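Local coordinates for thiazoline oxidase/subtilisin-like protease (Prochloron didemni, PDB 4H6X), which probably cleaves precursor peptides and joins their ends by transamidation, as a subtilisin-like protease in the maturation of patellamides, at residues Val57-His62 and Met137-Val142. Residues are numbered along the deposited sequence; the frame is centred on the assembly and turned at random.
Sequences VFPYWH and MPQDAV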
loop_
_atom_site.group_PDB
_atom_site.type_symbol
_atom_site.label_atom_id
_atom_site.label_comp_id
_atom_site.label_asym_id
_atom_site.label_seq_id
_atom_site.Cartn_x
_atom_site.Cartn_y
_atom_site.Cartn_z
ATOM N N VAL A 57 15.830 -2.617 0.860
ATOM C CA VAL A 57 16.578 -3.830 0.625
ATOM C C VAL A 57 16.384 -4.180 -0.851
ATOM O O VAL A 57 15.302 -4.601 -1.249
ATOM C CB VAL A 57 16.124 -4.985 1.564
ATOM C CG1 VAL A 57 16.809 -6.295 1.180
ATOM C CG2 VAL A 57 16.427 -4.643 3.023
ATOM N N PHE A 58 17.426 -3.959 -1.652
ATOM C CA PHE A 58 17.396 -4.247 -3.085
ATOM C C PHE A 58 17.629 -5.731 -3.291
ATOM O O PHE A 58 18.558 -6.277 -2.717
ATOM C CB PHE A 58 18.471 -3.447 -3.848
ATOM C CG PHE A 58 18.211 -1.980 -3.887
ATOM C CD1 PHE A 58 17.531 -1.410 -4.956
ATOM C CD2 PHE A 58 18.626 -1.162 -2.852
ATOM C CE1 PHE A 58 17.274 -0.048 -4.982
ATOM C CE2 PHE A 58 18.373 0.195 -2.869
ATOM C CZ PHE A 58 17.693 0.752 -3.935
ATOM N N PRO A 59 16.791 -6.386 -4.118
ATOM C CA PRO A 59 17.007 -7.816 -4.391
ATOM C C PRO A 59 18.437 -7.997 -4.905
ATOM O O PRO A 59 18.812 -7.372 -5.900
ATOM C CB PRO A 59 15.987 -8.120 -5.499
ATOM C CG PRO A 59 14.934 -7.077 -5.337
ATOM C CD PRO A 59 15.664 -5.841 -4.887
ATOM N N TYR A 60 19.226 -8.829 -4.226
ATOM C CA TYR A 60 20.648 -8.955 -4.542
ATOM C C TYR A 60 20.908 -9.646 -5.890
ATOM O O TYR A 60 22.025 -9.577 -6.434
ATOM C CB TYR A 60 21.358 -9.678 -3.407
ATOM C CG TYR A 60 20.741 -11.028 -3.067
ATOM C CD1 TYR A 60 21.179 -12.186 -3.692
ATOM C CD2 TYR A 60 19.704 -11.127 -2.142
ATOM C CE1 TYR A 60 20.623 -13.411 -3.396
ATOM C CE2 TYR A 60 19.129 -12.351 -1.834
ATOM C CZ TYR A 60 19.600 -13.487 -2.462
ATOM O OH TYR A 60 19.038 -14.691 -2.198
ATOM N N TRP A 61 19.882 -10.318 -6.409
ATOM C CA TRP A 61 19.955 -10.981 -7.712
ATOM C C TRP A 61 19.669 -10.054 -8.903
ATOM O O TRP A 61 19.750 -10.485 -10.056
ATOM C CB TRP A 61 19.050 -12.230 -7.749
ATOM C CG TRP A 61 17.565 -11.951 -7.565
ATOM C CD1 TRP A 61 16.635 -11.750 -8.550
ATOM C CD2 TRP A 61 16.855 -11.881 -6.320
ATOM N NE1 TRP A 61 15.396 -11.534 -7.990
ATOM C CE2 TRP A 61 15.504 -11.609 -6.623
ATOM C CE3 TRP A 61 17.235 -12.020 -4.970
ATOM C CZ2 TRP A 61 14.518 -11.466 -5.622
ATOM C CZ3 TRP A 61 16.242 -11.875 -3.962
ATOM C CH2 TRP A 61 14.910 -11.605 -4.306
ATOM N N HIS A 62 19.366 -8.783 -8.635
ATOM C CA HIS A 62 19.204 -7.779 -9.703
ATOM C C HIS A 62 20.507 -7.065 -10.027
ATOM O O HIS A 62 21.273 -6.737 -9.133
ATOM C CB HIS A 62 18.166 -6.716 -9.313
ATOM C CG HIS A 62 16.769 -7.240 -9.209
ATOM N ND1 HIS A 62 15.750 -6.517 -8.625
ATOM C CD2 HIS A 62 16.220 -8.416 -9.600
ATOM C CE1 HIS A 62 14.629 -7.216 -8.684
ATOM N NE2 HIS A 62 14.886 -8.373 -9.268
ATOM N N MET A 137 11.403 -2.949 -1.075
ATOM C CA MET A 137 12.239 -3.856 -1.866
ATOM C C MET A 137 12.068 -3.501 -3.350
ATOM O O MET A 137 11.209 -4.078 -4.041
ATOM C CB MET A 137 11.855 -5.314 -1.600
ATOM C CG MET A 137 12.801 -6.330 -2.237
ATOM S SD MET A 137 12.204 -8.039 -2.139
ATOM C CE MET A 137 12.105 -8.238 -0.369
ATOM N N PRO A 138 12.856 -2.523 -3.845
ATOM C CA PRO A 138 12.591 -1.996 -5.195
ATOM C C PRO A 138 12.848 -3.020 -6.292
ATOM O O PRO A 138 13.806 -3.784 -6.202
ATOM C CB PRO A 138 13.598 -0.844 -5.328
ATOM C CG PRO A 138 13.891 -0.445 -3.919
ATOM C CD PRO A 138 13.914 -1.758 -3.169
ATOM N N GLN A 139 12.009 -2.989 -7.327
ATOM C CA GLN A 139 12.043 -3.946 -8.423
ATOM C C GLN A 139 12.362 -3.297 -9.786
ATOM O O GLN A 139 12.329 -3.971 -10.825
ATOM C CB GLN A 139 10.681 -4.657 -8.530
ATOM C CG GLN A 139 10.205 -5.354 -7.256
ATOM C CD GLN A 139 11.152 -6.456 -6.810
ATOM O OE1 GLN A 139 11.660 -7.222 -7.632
ATOM N NE2 GLN A 139 11.416 -6.522 -5.515
ATOM N N ASP A 140 12.648 -1.998 -9.808
ATOM C CA ASP A 140 12.660 -1.290 -11.111
ATOM C C ASP A 140 13.835 -1.692 -12.009
ATOM O O ASP A 140 13.778 -1.526 -13.252
ATOM C CB ASP A 140 12.571 0.229 -10.936
ATOM C CG ASP A 140 13.777 0.812 -10.244
ATOM O OD1 ASP A 140 14.077 0.371 -9.101
ATOM O OD2 ASP A 140 14.411 1.725 -10.847
ATOM N N ALA A 141 14.874 -2.245 -11.378
ATOM C CA ALA A 141 16.090 -2.631 -12.077
ATOM C C ALA A 141 15.880 -3.775 -13.059
ATOM O O ALA A 141 16.571 -3.836 -14.077
ATOM C CB ALA A 141 17.204 -2.945 -11.102
ATOM N N VAL A 142 14.922 -4.663 -12.779
ATOM C CA VAL A 142 14.525 -5.680 -13.777
ATOM C C VAL A 142 13.996 -5.046 -15.073
ATOM O O VAL A 142 13.758 -5.743 -16.061
ATOM C CB VAL A 142 13.489 -6.719 -13.258
ATOM C CG1 VAL A 142 14.012 -7.447 -12.041
ATOM C CG2 VAL A 142 12.121 -6.099 -12.985
HETATM O O HOH W 1 15.628 -3.670 -8.482
#
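The ring of His-62 is gripped from both segments. Val-142 CG1 lies over one face in a CH-pi contact, offset toward the rim and 3.1 Å from His-62 NE2; this is unusually tight, at the last modelled residue before a break, so its exact fit is doubtful. CB of Pro-59 lies over the opposite face. Gln-139 OE1 lies at the edge of the ring, in its plane, 3.1 Å from His-62 CE1, while the amide itself stands at 79° to the ring. A second CH-pi contact sets Pro-138 CD over the Phe-58 face, toward its rim, with CG 3.6 Å from CE1 of Phe-58. Proline suits this place: its compact ring turns CB, CG and CD toward the aromatic ring, and CD, bonded to nitrogen, carries somewhat polarised C-H groups. Met-137 CG, anti to its backbone N (chi1 -172°), meets Val-57 O at 3.2 Å and Pro-59 CG; the unbranched chain fits between Pro-59 and helix 154-165.

Polar links across the contact run through water or a third residue. One water lies 2.9 Å from ND1 of His-62, donates to Pro-138 O, and weakly accepts from Ala-141 N. OD1 of Asn-155 pairs with His-62 NE2, and its ND2 with Gln-139 OE1. Gln-139, bent at chi2 (-61°), gives NE2 to Met-137 O at 2.9 Å, so its amide both donates and accepts. Replacing His-62 by alanine would remove the imidazole and is likely to leave the water and Asn-155 OD1 each without one partner, with a gap between Val-142 and Pro-59.

The contact thus joins the type I turn Pro-59 to His-62, after edge strand 53-56, to the end of strand 133-138 and the type I turn Gln-139 to Val-142 in the parallel subtilisin-type sheet. Histidine offers flat faces to apolar groups and edge nitrogens to polar partners, which probably define its orientation.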